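Local structure of intracellular protease/amidase (Salmonella enterica subsp. enterica serovar Typhimurium, 4K2H) at residues A[22-26]-A[159-164]; A[34-40]-A[54-59]; A[146-151]-A[165-169]. The protein is of unconfirmed function but belongs to the DJ-1/PfpI family, binds zinc at its subunit interface and may have peptidase activity. The protein carries 1 engineered substitution. One frame throughout, in Å; residues are numbered along the deposited sequence. Where two conformers were deposited one is given.

Contact 1 of 3, residues A[22-26]-A[159-164]; sequences VTLDI and VFDFAL. With ZN (zinc ion), chain P.
Val22 of helix 17-29 pushes one methyl onto the ring of Phe160 in helix 159-171, two helices that pack in the alpha/beta fold of the DJ-1/PfpI family. Their segments cross at -42°, with axes 8.9 Å apart at closest approach. The tight part is wholly apolar. Val22 CG1, held anti to the backbone N (chi1 176°), makes a CH-pi contact 3.8 Å from the Phe160 ring centroid, over the face but displaced toward the rim, while Ile26 CD1 meets the same ring at its edge. The small Ala163 lets the backbones draw close: its CB lies 3.7 Å from Ile26 CB and also touches Thr23 CA. Ile26 CG2 reaches on to Leu164 CD2.

Packing is looser at Thr23, whose OG1 sits in the plane of the Phe162 ring at its edge, 3.7 Å from CE2, and is hydrogen-bonded to the Glu19 carbonyl. Asp25 stands apart from helix 159-171 and serves the dimer instead. Asp25 OD2 forms a salt bridge with Arg29, and Asp25 OD1 binds a zinc ion at 2.1 Å, whose other ligands are Glu16, Glu17 and His49 of the second subunit.

Contact 2 of 3, residues A[34-40]-A[54-59]; sequences VETLACA and VADSTL
Thr36 and Asp56 exchange backbone and side-chain bonds where 54-59 comes up to strand 33-38. From CB, which lies 3.9 Å from Asp56 N, the Thr36 side chain divides. OG1 stands between the backbone N and the carbonyl carbon (chi1 53°), and there it accepts the Asp56 N-H over 2.7 Å, a short bond with an angle of 161° at hydrogen. The same oxygen is hydrogen-bonded to a water that donates its other bond to Val54 O, and it comes near enough to Asp56 OD2 for a weak additional bond that remains unsettled. The other branch, CG2, packs on Leu24 of helix 17-29. In return, Asp56 OD2 takes the Thr36 N-H at 3.0 Å, met on the anti side and 31° out of the carboxylate plane. A salt bridge from Arg28 to this oxygen probably favours the charged form of the carboxylate.

Beyond this exchange 57-58 runs as a parallel strand beside 33-38, the outermost of the central five-stranded sheet on that side within this chain. The ladder alternates as parallel pairing demands: Ser57 N donates to Thr36 O, Ala38 N to Ser57 O, and Leu59 N to Ala38 O. Ser57 O also receives a CA-H...O contact from Leu37 CA at 3.3 Å. On the sheet face of Leu37 and Ser57, Leu37 CD2 rests 3.8 Å from Ser57 CB, while Leu37 CD1 meets Leu59 CD1 at 4.0 Å, the two leucines crossing at about a right angle and both also touching Phe91 of helix 86-97. Cys39 SG packs on the other methyl of Leu59, with Val88 of that helix touching both residues. On the face of Ala38 and Thr58, Ala38 CB meets Ala55 CB at 4.0 Å.

Contact 3 of 3, residues A[146-151]-A[165-169]; sequences EDGNLI and TLSAR
Arg169 and Glu146 run alongside each other, pointing opposite ways, and their flat ends are nearly coplanar, the carboxylate and guanidinium planes 29° apart. The Arg169 chain leaves the helix with CG anti to the backbone N (chi1 -179°), then bends at chi2 (76°), which carries the guanidinium across to the other segment. Two oxygens lie at its rim, near its plane. NH2 forms a salt bridge with Glu146 OE1 at 2.7 Å, and NH1 points at the carbonyl oxygen of Gly148; the modelled separation there is too short to be trusted, although the direction suits a hydrogen bond.

That carbonyl belongs to the tip of a beta hairpin, in which strands 144-147 and 150-153 are joined by a type II' turn from Asp147 to Leu150. Gly148 takes the positive phi that the turn requires. The hairpin is tied to strand 101-104 by backbone bonds from Asn149 and Ile151 to Ile102, and the Arg169-Glu146 salt bridge joins helix 159-171 to this extension at the sheet's border.

Ile151 packs beside the arginine, with CD1 3.7 Å from Arg169 NH2 and 4.0 Å from Arg169 CG. The second carboxylate oxygen, Glu146 OE2, meets Thr165 CG2 at 3.4 Å, the two side chains reaching out from facing segments, while Thr165 OG1 is hydrogen-bonded to Asp161 O one helical turn back.

From the N terminus, helix 17-29 supplies the first half of contact 1, and strand 33-38 follows it directly into contact 2, which closes a short loop of 13 residues with 54-59. Contact 2 is thus nested inside the long loop that closes only when helix 159-171 packs back on helix 17-29. Contact 3 opens before that closure, at the hairpin 146-151, and ends beyond it, so contacts 1 and 3 cross, sharing helix 159-171. They also touch, Phe162 CE1 lying 3.6 Å from Ile151 O. Contact 2 meets contact 1 through Leu24 but not contact 3, whose centre is about 22 Å from its own, on the opposite side of the chain's centre.

Contact 1 of 3, residues A[22-26]-A[159-164]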
ATOM      1  N   VAL A  22      -2.182   0.719   2.736  1.00 26.42           N
ATOM      2  CA  VAL A  22      -2.415   2.168   2.586  1.00 26.38           C
ATOM      3  C   VAL A  22      -3.263   2.639   3.772  1.00 26.87           C
ATOM      4  O   VAL A  22      -2.943   3.656   4.384  1.00 28.22           O
ATOM      5  CB  VAL A  22      -3.023   2.567   1.227  1.00 26.97           C
ATOM      6  CG1 VAL A  22      -3.339   4.065   1.163  1.00 28.08           C
ATOM      7  CG2 VAL A  22      -2.071   2.251   0.093  1.00 26.86           C
ATOM      8  N   THR A  23      -4.278   1.860   4.164  1.00 26.51           N
ATOM      9  CA  THR A  23      -5.158   2.275   5.250  1.00 25.61           C
ATOM     10  C   THR A  23      -4.368   2.354   6.548  1.00 26.60           C
ATOM     11  O   THR A  23      -4.517   3.274   7.360  1.00 25.29           O
ATOM     12  CB  THR A  23      -6.335   1.297   5.449  1.00 25.43           C
ATOM     13  OG1 THR A  23      -7.024   1.109   4.219  1.00 24.69           O
ATOM     14  CG2 THR A  23      -7.329   1.839   6.497  1.00 25.85           C
ATOM     15  N   LEU A  24      -3.521   1.355   6.756  1.00 26.08           N
ATOM     16  CA  LEU A  24      -2.706   1.334   7.936  1.00 26.98           C
ATOM     17  C   LEU A  24      -1.719   2.508   7.954  1.00 27.15           C
ATOM     18  O   LEU A  24      -1.508   3.155   8.974  1.00 28.24           O
ATOM     19  CB  LEU A  24      -1.987  -0.009   7.981  1.00 27.64           C
ATOM     20  CG  LEU A  24      -1.125  -0.191   9.183  1.00 28.08           C
ATOM     21  CD1 LEU A  24      -1.171  -1.664   9.555  1.00 28.22           C
ATOM     22  CD2 LEU A  24       0.276   0.342   8.894  1.00 28.17           C
ATOM     23  N   ASP A  25      -1.094   2.771   6.828  1.00 26.84           N
ATOM     24  CA  ASP A  25      -0.160   3.895   6.737  1.00 27.86           C
ATOM     25  C   ASP A  25      -0.868   5.227   7.080  1.00 27.61           C
ATOM     26  O   ASP A  25      -0.366   6.045   7.858  1.00 26.26           O
ATOM     27  CB  ASP A  25       0.478   3.917   5.336  1.00 27.16           C
ATOM     28  CG  ASP A  25       1.115   5.222   4.989  1.00 28.90           C
ATOM     29  OD1 ASP A  25       2.347   5.260   5.007  1.00 30.78           O
ATOM     30  OD2 ASP A  25       0.421   6.226   4.633  1.00 29.50           O
ATOM     31  N   ILE A  26      -2.032   5.447   6.496  1.00 29.36           N
ATOM     32  CA  ILE A  26      -2.740   6.728   6.729  1.00 30.22           C
ATOM     33  C   ILE A  26      -3.070   6.873   8.217  1.00 31.39           C
ATOM     34  O   ILE A  26      -2.724   7.884   8.848  1.00 33.43           O
ATOM     35  CB  ILE A  26      -4.025   6.815   5.888  1.00 30.67           C
ATOM     36  CG1 ILE A  26      -3.678   6.839   4.396  1.00 30.73           C
ATOM     37  CG2 ILE A  26      -4.865   8.035   6.267  1.00 31.09           C
ATOM     38  CD1 ILE A  26      -2.818   8.006   3.978  1.00 31.02           C
ATOM     39  N   VAL A 159      -8.681   3.844  -2.157  1.00 28.59           N
ATOM     40  CA  VAL A 159      -8.247   3.523  -0.808  1.00 28.58           C
ATOM     41  C   VAL A 159      -7.855   4.748   0.015  1.00 29.82           C
ATOM     42  O   VAL A 159      -8.087   4.783   1.210  1.00 28.62           O
ATOM     43  CB  VAL A 159      -7.102   2.486  -0.827  1.00 29.22           C
ATOM     44  CG1 VAL A 159      -5.803   3.096  -1.354  1.00 29.84           C
ATOM     45  CG2 VAL A 159      -6.896   1.906   0.557  1.00 29.41           C
ATOM     46  N   PHE A 160      -7.274   5.767  -0.616  1.00 32.47           N
ATOM     47  CA  PHE A 160      -6.925   6.988   0.115  1.00 32.83           C
ATOM     48  C   PHE A 160      -8.184   7.650   0.646  1.00 34.04           C
ATOM     49  O   PHE A 160      -8.251   8.021   1.824  1.00 33.29           O
ATOM     50  CB  PHE A 160      -6.094   7.938  -0.753  1.00 34.38           C
ATOM     51  CG  PHE A 160      -4.655   7.485  -0.952  1.00 35.22           C
ATOM     52  CD1 PHE A 160      -3.756   7.491   0.110  1.00 34.03           C
ATOM     53  CD2 PHE A 160      -4.199   7.074  -2.212  1.00 36.33           C
ATOM     54  CE1 PHE A 160      -2.443   7.076  -0.064  1.00 35.69           C
ATOM     55  CE2 PHE A 160      -2.884   6.662  -2.392  1.00 36.35           C
ATOM     56  CZ  PHE A 160      -2.002   6.659  -1.316  1.00 35.22           C
ATOM     57  N   ASP A 161      -9.195   7.758  -0.210  1.00 35.84           N
ATOM     58  CA  ASP A 161     -10.447   8.378   0.200  0.50 35.77           C
ATOM     59  C   ASP A 161     -11.054   7.600   1.371  1.00 35.19           C
ATOM     60  O   ASP A 161     -11.502   8.205   2.364  1.00 35.46           O
ATOM     61  CB  ASP A 161     -11.430   8.467  -0.972  0.50 36.73           C
ATOM     62  CG  ASP A 161     -12.589   9.409  -0.685  0.50 37.77           C
ATOM     63  OD1 ASP A 161     -12.618   9.972   0.428  0.50 37.38           O
ATOM     64  OD2 ASP A 161     -13.465   9.584  -1.567  0.50 39.63           O
ATOM     65  N   PHE A 162     -11.046   6.276   1.262  1.00 33.08           N
ATOM     66  CA  PHE A 162     -11.553   5.382   2.308  1.00 31.36           C
ATOM     67  C   PHE A 162     -10.823   5.592   3.625  1.00 30.55           C
ATOM     68  O   PHE A 162     -11.459   5.757   4.680  1.00 29.00           O
ATOM     69  CB  PHE A 162     -11.451   3.930   1.820  1.00 30.82           C
ATOM     70  CG  PHE A 162     -11.638   2.885   2.899  1.00 30.77           C
ATOM     71  CD1 PHE A 162     -12.915   2.451   3.262  1.00 31.27           C
ATOM     72  CD2 PHE A 162     -10.535   2.308   3.519  1.00 29.85           C
ATOM     73  CE1 PHE A 162     -13.084   1.476   4.239  1.00 30.05           C
ATOM     74  CE2 PHE A 162     -10.699   1.326   4.483  1.00 30.58           C
ATOM     75  CZ  PHE A 162     -11.983   0.927   4.858  1.00 30.63           C
ATOM     76  N   ALA A 163      -9.495   5.585   3.556  1.00 29.30           N
ATOM     77  CA  ALA A 163      -8.654   5.751   4.736  1.00 30.21           C
ATOM     78  C   ALA A 163      -8.801   7.141   5.376  1.00 31.20           C
ATOM     79  O   ALA A 163      -8.905   7.267   6.597  1.00 30.05           O
ATOM     80  CB  ALA A 163      -7.191   5.486   4.382  1.00 29.79           C
ATOM     81  N   LEU A 164      -8.801   8.192   4.548  1.00 32.30           N
ATOM     82  CA  LEU A 164      -8.938   9.554   5.089  1.00 32.66           C
ATOM     83  C   LEU A 164     -10.322   9.728   5.719  1.00 32.21           C
ATOM     84  O   LEU A 164     -10.435  10.238   6.817  1.00 32.25           O
ATOM     85  CB  LEU A 164      -8.623  10.600   4.029  1.00 32.84           C
ATOM     86  CG  LEU A 164      -7.175  10.509   3.523  1.00 33.14           C
ATOM     87  CD1 LEU A 164      -7.028  11.270   2.222  1.00 34.27           C
ATOM     88  CD2 LEU A 164      -6.115  10.980   4.519  1.00 32.65           C
TER
HETATM   89 ZN    ZN P 201       3.802   4.022   5.881  1.00 34.66          ZN

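Contact 2 of 3, residues A[34-40]-A[54-59]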
ATOM      1  N   VAL A  34      -3.044   1.482  15.593  1.00 34.93           N
ATOM      2  CA  VAL A  34      -3.454   0.393  14.692  1.00 33.35           C
ATOM      3  C   VAL A  34      -2.861  -0.944  15.166  1.00 31.92           C
ATOM      4  O   VAL A  34      -1.691  -1.015  15.514  1.00 32.12           O
ATOM      5  CB  VAL A  34      -3.040   0.664  13.234  1.00 33.15           C
ATOM      6  CG1 VAL A  34      -3.627  -0.390  12.317  1.00 33.93           C
ATOM      7  CG2 VAL A  34      -3.532   2.028  12.753  1.00 34.89           C
ATOM      8  N   GLU A  35      -3.682  -1.980  15.232  1.00 32.10           N
ATOM      9  CA  GLU A  35      -3.207  -3.359  15.423  1.00 32.76           C
ATOM     10  C   GLU A  35      -3.635  -4.240  14.266  1.00 29.54           C
ATOM     11  O   GLU A  35      -4.819  -4.361  13.983  1.00 29.21           O
ATOM     12  CB  GLU A  35      -3.752  -3.950  16.708  1.00 36.38           C
ATOM     13  CG  GLU A  35      -2.734  -4.070  17.819  1.00 39.64           C
ATOM     14  CD  GLU A  35      -3.220  -4.925  18.975  1.00 41.68           C
ATOM     15  OE1 GLU A  35      -4.406  -5.300  19.035  1.00 41.90           O
ATOM     16  OE2 GLU A  35      -2.383  -5.244  19.830  1.00 45.58           O
ATOM     17  N   THR A  36      -2.665  -4.822  13.574  1.00 27.28           N
ATOM     18  CA  THR A  36      -2.962  -5.841  12.575  1.00 25.89           C
ATOM     19  C   THR A  36      -3.232  -7.148  13.338  1.00 26.09           C
ATOM     20  O   THR A  36      -2.485  -7.527  14.244  1.00 26.25           O
ATOM     21  CB  THR A  36      -1.793  -6.012  11.569  1.00 24.88           C
ATOM     22  OG1 THR A  36      -0.579  -6.246  12.269  1.00 25.18           O
ATOM     23  CG2 THR A  36      -1.591  -4.774  10.793  1.00 24.87           C
ATOM     24  N   LEU A  37      -4.322  -7.810  12.995  1.00 26.07           N
ATOM     25  CA  LEU A  37      -4.679  -9.049  13.635  1.00 26.53           C
ATOM     26  C   LEU A  37      -4.828 -10.139  12.592  1.00 26.49           C
ATOM     27  O   LEU A  37      -5.646 -10.025  11.670  1.00 27.19           O
ATOM     28  CB  LEU A  37      -6.002  -8.882  14.377  1.00 26.77           C
ATOM     29  CG  LEU A  37      -6.029  -7.773  15.452  1.00 27.67           C
ATOM     30  CD1 LEU A  37      -7.355  -7.780  16.214  1.00 27.48           C
ATOM     31  CD2 LEU A  37      -4.873  -7.854  16.450  1.00 28.03           C
ATOM     32  N   ALA A  38      -4.075 -11.213  12.755  1.00 25.97           N
ATOM     33  CA  ALA A  38      -4.280 -12.407  11.954  1.00 27.81           C
ATOM     34  C   ALA A  38      -5.458 -13.191  12.504  1.00 28.48           C
ATOM     35  O   ALA A  38      -5.799 -13.057  13.660  1.00 30.48           O
ATOM     36  CB  ALA A  38      -3.031 -13.283  11.977  1.00 28.07           C
ATOM     37  N   CYS A  39      -6.069 -14.038  11.705  1.00 30.03           N
ATOM     38  CA  CYS A  39      -7.374 -14.577  12.109  1.00 33.49           C
ATOM     39  C   CYS A  39      -7.421 -16.011  12.590  1.00 34.94           C
ATOM     40  O   CYS A  39      -8.402 -16.420  13.210  1.00 37.58           O
ATOM     41  CB  CYS A  39      -8.369 -14.332  10.992  1.00 34.19           C
ATOM     42  SG  CYS A  39      -8.487 -12.545  10.762  1.00 35.59           S
ATOM     43  N   ALA A  40      -6.376 -16.773  12.342  1.00 36.37           N
ATOM     44  CA  ALA A  40      -6.342 -18.123  12.855  1.00 39.24           C
ATOM     45  C   ALA A  40      -5.103 -18.265  13.755  1.00 39.97           C
ATOM     46  O   ALA A  40      -4.849 -17.388  14.590  1.00 41.35           O
ATOM     47  CB  ALA A  40      -6.358 -19.122  11.692  1.00 40.88           C
ATOM     48  N   VAL A  54       4.123 -10.036   9.224  1.00 24.81           N
ATOM     49  CA  VAL A  54       3.848 -10.461  10.569  1.00 24.50           C
ATOM     50  C   VAL A  54       2.815  -9.522  11.189  1.00 24.15           C
ATOM     51  O   VAL A  54       3.136  -8.381  11.486  1.00 23.19           O
ATOM     52  CB  VAL A  54       5.139 -10.458  11.396  1.00 24.96           C
ATOM     53  CG1 VAL A  54       4.854 -10.942  12.799  1.00 25.40           C
ATOM     54  CG2 VAL A  54       6.208 -11.302  10.707  1.00 25.17           C
ATOM     55  N   ALA A  55       1.596 -10.021  11.407  1.00 24.39           N
ATOM     56  CA  ALA A  55       0.591  -9.285  12.200  1.00 25.45           C
ATOM     57  C   ALA A  55       1.039  -8.927  13.612  1.00 26.20           C
ATOM     58  O   ALA A  55       1.821  -9.640  14.252  1.00 27.30           O
ATOM     59  CB  ALA A  55      -0.744 -10.039  12.246  1.00 25.20           C
ATOM     60  N   ASP A  56       0.525  -7.825  14.118  1.00 27.23           N
ATOM     61  CA  ASP A  56       0.806  -7.439  15.511  1.00 28.73           C
ATOM     62  C   ASP A  56       0.313  -8.502  16.504  1.00 29.72           C
ATOM     63  O   ASP A  56       0.983  -8.816  17.500  1.00 29.41           O
ATOM     64  CB  ASP A  56       0.196  -6.076  15.839  1.00 28.78           C
ATOM     65  CG  ASP A  56       0.801  -4.951  15.021  1.00 29.60           C
ATOM     66  OD1 ASP A  56       2.018  -4.964  14.847  1.00 32.40           O
ATOM     67  OD2 ASP A  56       0.077  -4.059  14.519  1.00 30.05           O
ATOM     68  N   SER A  57      -0.837  -9.097  16.224  1.00 30.11           N
ATOM     69  CA  SER A  57      -1.384 -10.073  17.150  1.00 30.24           C
ATOM     70  C   SER A  57      -2.390 -10.926  16.411  1.00 30.31           C
ATOM     71  O   SER A  57      -2.402 -10.943  15.184  1.00 29.01           O
ATOM     72  CB  SER A  57      -1.988  -9.328  18.358  1.00 31.43           C
ATOM     73  OG  SER A  57      -2.733 -10.170  19.204  1.00 32.52           O
ATOM     74  N   THR A  58      -3.251 -11.618  17.152  1.00 32.80           N
ATOM     75  CA  THR A  58      -4.229 -12.503  16.558  1.00 33.24           C
ATOM     76  C   THR A  58      -5.559 -12.233  17.172  1.00 33.83           C
ATOM     77  O   THR A  58      -5.653 -11.653  18.250  1.00 34.31           O
ATOM     78  CB  THR A  58      -3.884 -13.996  16.786  1.00 35.53           C
ATOM     79  OG1 THR A  58      -3.853 -14.282  18.188  1.00 37.98           O
ATOM     80  CG2 THR A  58      -2.547 -14.342  16.207  1.00 36.48           C
ATOM     81  N   LEU A  59      -6.595 -12.668  16.470  1.00 33.69           N
ATOM     82  CA  LEU A  59      -7.955 -12.498  16.914  1.00 35.87           C
ATOM     83  C   LEU A  59      -8.161 -13.223  18.217  1.00 36.45           C
ATOM     84  O   LEU A  59      -8.869 -12.723  19.121  1.00 36.80           O
ATOM     85  CB  LEU A  59      -8.895 -13.072  15.855  1.00 37.87           C
ATOM     86  CG  LEU A  59     -10.057 -12.263  15.349  1.00 38.28           C
ATOM     87  CD1 LEU A  59      -9.660 -10.826  15.084  1.00 39.47           C
ATOM     88  CD2 LEU A  59     -10.555 -12.932  14.077  1.00 38.14           C
TER
HETATM   89  O   HOH W   1       1.683  -5.992  10.976  1.00 22.34           O

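Contact 3 of 3, residues A[146-151]-A[165-169]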
ATOM      1  N   GLU A 146     -20.981   5.813   3.490  1.00 39.88           N
ATOM      2  CA  GLU A 146     -21.155   5.780   4.945  1.00 41.74           C
ATOM      3  C   GLU A 146     -22.605   5.643   5.330  1.00 43.29           C
ATOM      4  O   GLU A 146     -23.468   6.394   4.837  1.00 43.56           O
ATOM      5  CB  GLU A 146     -20.684   7.067   5.577  1.00 44.16           C
ATOM      6  CG  GLU A 146     -19.239   7.370   5.345  1.00 46.35           C
ATOM      7  CD  GLU A 146     -18.862   8.686   5.982  1.00 49.00           C
ATOM      8  OE1 GLU A 146     -18.969   8.798   7.227  1.00 51.53           O
ATOM      9  OE2 GLU A 146     -18.463   9.595   5.227  1.00 49.78           O
ATOM     10  N   ASP A 147     -22.885   4.713   6.232  1.00 42.40           N
ATOM     11  CA  ASP A 147     -24.241   4.542   6.723  1.00 44.33           C
ATOM     12  C   ASP A 147     -24.170   4.046   8.136  1.00 43.84           C
ATOM     13  O   ASP A 147     -23.907   2.868   8.345  1.00 44.65           O
ATOM     14  CB  ASP A 147     -25.016   3.562   5.837  1.00 45.64           C
ATOM     15  CG  ASP A 147     -26.477   3.394   6.272  1.00 44.93           C
ATOM     16  OD1 ASP A 147     -26.873   3.929   7.321  1.00 44.70           O
ATOM     17  OD2 ASP A 147     -27.210   2.689   5.569  1.00 44.81           O
ATOM     18  N   GLY A 148     -24.397   4.953   9.094  1.00 43.99           N
ATOM     19  CA  GLY A 148     -24.248   4.644  10.510  1.00 41.67           C
ATOM     20  C   GLY A 148     -22.802   4.303  10.815  1.00 39.51           C
ATOM     21  O   GLY A 148     -21.908   5.068  10.491  1.00 39.89           O
ATOM     22  N   ASN A 149     -22.562   3.146  11.415  1.00 36.80           N
ATOM     23  CA  ASN A 149     -21.209   2.735  11.771  1.00 36.71           C
ATOM     24  C   ASN A 149     -20.529   1.843  10.672  1.00 34.29           C
ATOM     25  O   ASN A 149     -19.492   1.227  10.908  1.00 32.17           O
ATOM     26  CB  ASN A 149     -21.227   2.035  13.130  1.00 37.19           C
ATOM     27  CG  ASN A 149     -22.070   0.756  13.121  1.00 39.33           C
ATOM     28  OD1 ASN A 149     -23.163   0.733  12.533  1.00 40.80           O
ATOM     29  ND2 ASN A 149     -21.564  -0.318  13.758  1.00 38.36           N
ATOM     30  N   LEU A 150     -21.131   1.802   9.485  1.00 33.34           N
ATOM     31  CA  LEU A 150     -20.596   1.043   8.359  1.00 31.82           C
ATOM     32  C   LEU A 150     -20.003   2.017   7.366  1.00 32.24           C
ATOM     33  O   LEU A 150     -20.730   2.881   6.825  1.00 31.95           O
ATOM     34  CB  LEU A 150     -21.721   0.251   7.703  1.00 32.24           C
ATOM     35  CG  LEU A 150     -21.281  -0.682   6.576  1.00 31.95           C
ATOM     36  CD1 LEU A 150     -20.346  -1.813   7.036  1.00 31.16           C
ATOM     37  CD2 LEU A 150     -22.547  -1.230   5.957  1.00 33.32           C
ATOM     38  N   ILE A 151     -18.687   1.936   7.197  1.00 30.40           N
ATOM     39  CA  ILE A 151     -17.944   2.744   6.240  1.00 30.19           C
ATOM     40  C   ILE A 151     -17.287   1.781   5.241  1.00 29.40           C
ATOM     41  O   ILE A 151     -16.378   1.017   5.602  1.00 28.18           O
ATOM     42  CB  ILE A 151     -16.854   3.590   6.954  1.00 30.78           C
ATOM     43  CG1 ILE A 151     -17.495   4.494   8.005  1.00 32.07           C
ATOM     44  CG2 ILE A 151     -16.046   4.424   5.962  1.00 30.85           C
ATOM     45  CD1 ILE A 151     -16.572   5.541   8.595  1.00 32.76           C
ATOM     46  N   THR A 165     -11.357   9.222   5.067  1.00 33.22           N
ATOM     47  CA  THR A 165     -12.715   9.303   5.613  1.00 35.71           C
ATOM     48  C   THR A 165     -12.862   8.568   6.928  1.00 35.38           C
ATOM     49  O   THR A 165     -13.408   9.111   7.905  1.00 36.50           O
ATOM     50  CB  THR A 165     -13.744   8.768   4.616  1.00 35.95           C
ATOM     51  OG1 THR A 165     -13.615   9.537   3.438  1.00 38.50           O
ATOM     52  CG2 THR A 165     -15.170   8.927   5.131  1.00 36.23           C
ATOM     53  N   LEU A 166     -12.359   7.345   6.969  1.00 33.93           N
ATOM     54  CA  LEU A 166     -12.328   6.604   8.213  1.00 33.77           C
ATOM     55  C   LEU A 166     -11.613   7.420   9.286  1.00 34.31           C
ATOM     56  O   LEU A 166     -12.114   7.538  10.405  1.00 33.86           O
ATOM     57  CB  LEU A 166     -11.632   5.250   8.020  1.00 33.63           C
ATOM     58  CG  LEU A 166     -11.293   4.467   9.292  1.00 33.25           C
ATOM     59  CD1 LEU A 166     -12.525   4.216  10.148  1.00 33.55           C
ATOM     60  CD2 LEU A 166     -10.628   3.147   8.932  1.00 34.10           C
ATOM     61  N   SER A 167     -10.438   7.970   8.954  1.00 33.57           N
ATOM     62  CA  SER A 167      -9.637   8.694   9.937  1.00 34.53           C
ATOM     63  C   SER A 167     -10.389   9.909  10.485  1.00 36.40           C
ATOM     64  O   SER A 167     -10.376  10.187  11.683  1.00 36.01           O
ATOM     65  CB  SER A 167      -8.336   9.185   9.320  1.00 35.91           C
ATOM     66  OG  SER A 167      -7.494   8.116   8.929  1.00 36.16           O
ATOM     67  N   ALA A 168     -11.021  10.643   9.578  1.00 37.75           N
ATOM     68  CA  ALA A 168     -11.708  11.855   9.928  1.00 38.70           C
ATOM     69  C   ALA A 168     -12.853  11.513  10.866  1.00 40.24           C
ATOM     70  O   ALA A 168     -13.071  12.179  11.869  1.00 42.78           O
ATOM     71  CB  ALA A 168     -12.229  12.525   8.675  1.00 38.93           C
ATOM     72  N   ARG A 169     -13.577  10.453  10.547  1.00 41.22           N
ATOM     73  CA  ARG A 169     -14.618   9.968  11.434  1.00 42.21           C
ATOM     74  C   ARG A 169     -14.081   9.565  12.833  1.00 41.17           C
ATOM     75  O   ARG A 169     -14.665   9.932  13.864  1.00 41.41           O
ATOM     76  CB  ARG A 169     -15.303   8.802  10.775  1.00 43.63           C
ATOM     77  CG  ARG A 169     -16.418   8.228  11.604  1.00 48.59           C
ATOM     78  CD  ARG A 169     -17.679   9.076  11.584  1.00 50.32           C
ATOM     79  NE  ARG A 169     -18.750   8.130  11.864  1.00 54.86           N
ATOM     80  CZ  ARG A 169     -19.465   7.489  10.945  1.00 52.52           C
ATOM     81  NH1 ARG A 169     -20.374   6.615  11.339  1.00 51.19           N
ATOM     82  NH2 ARG A 169     -19.309   7.744   9.648  1.00 53.28           N
TER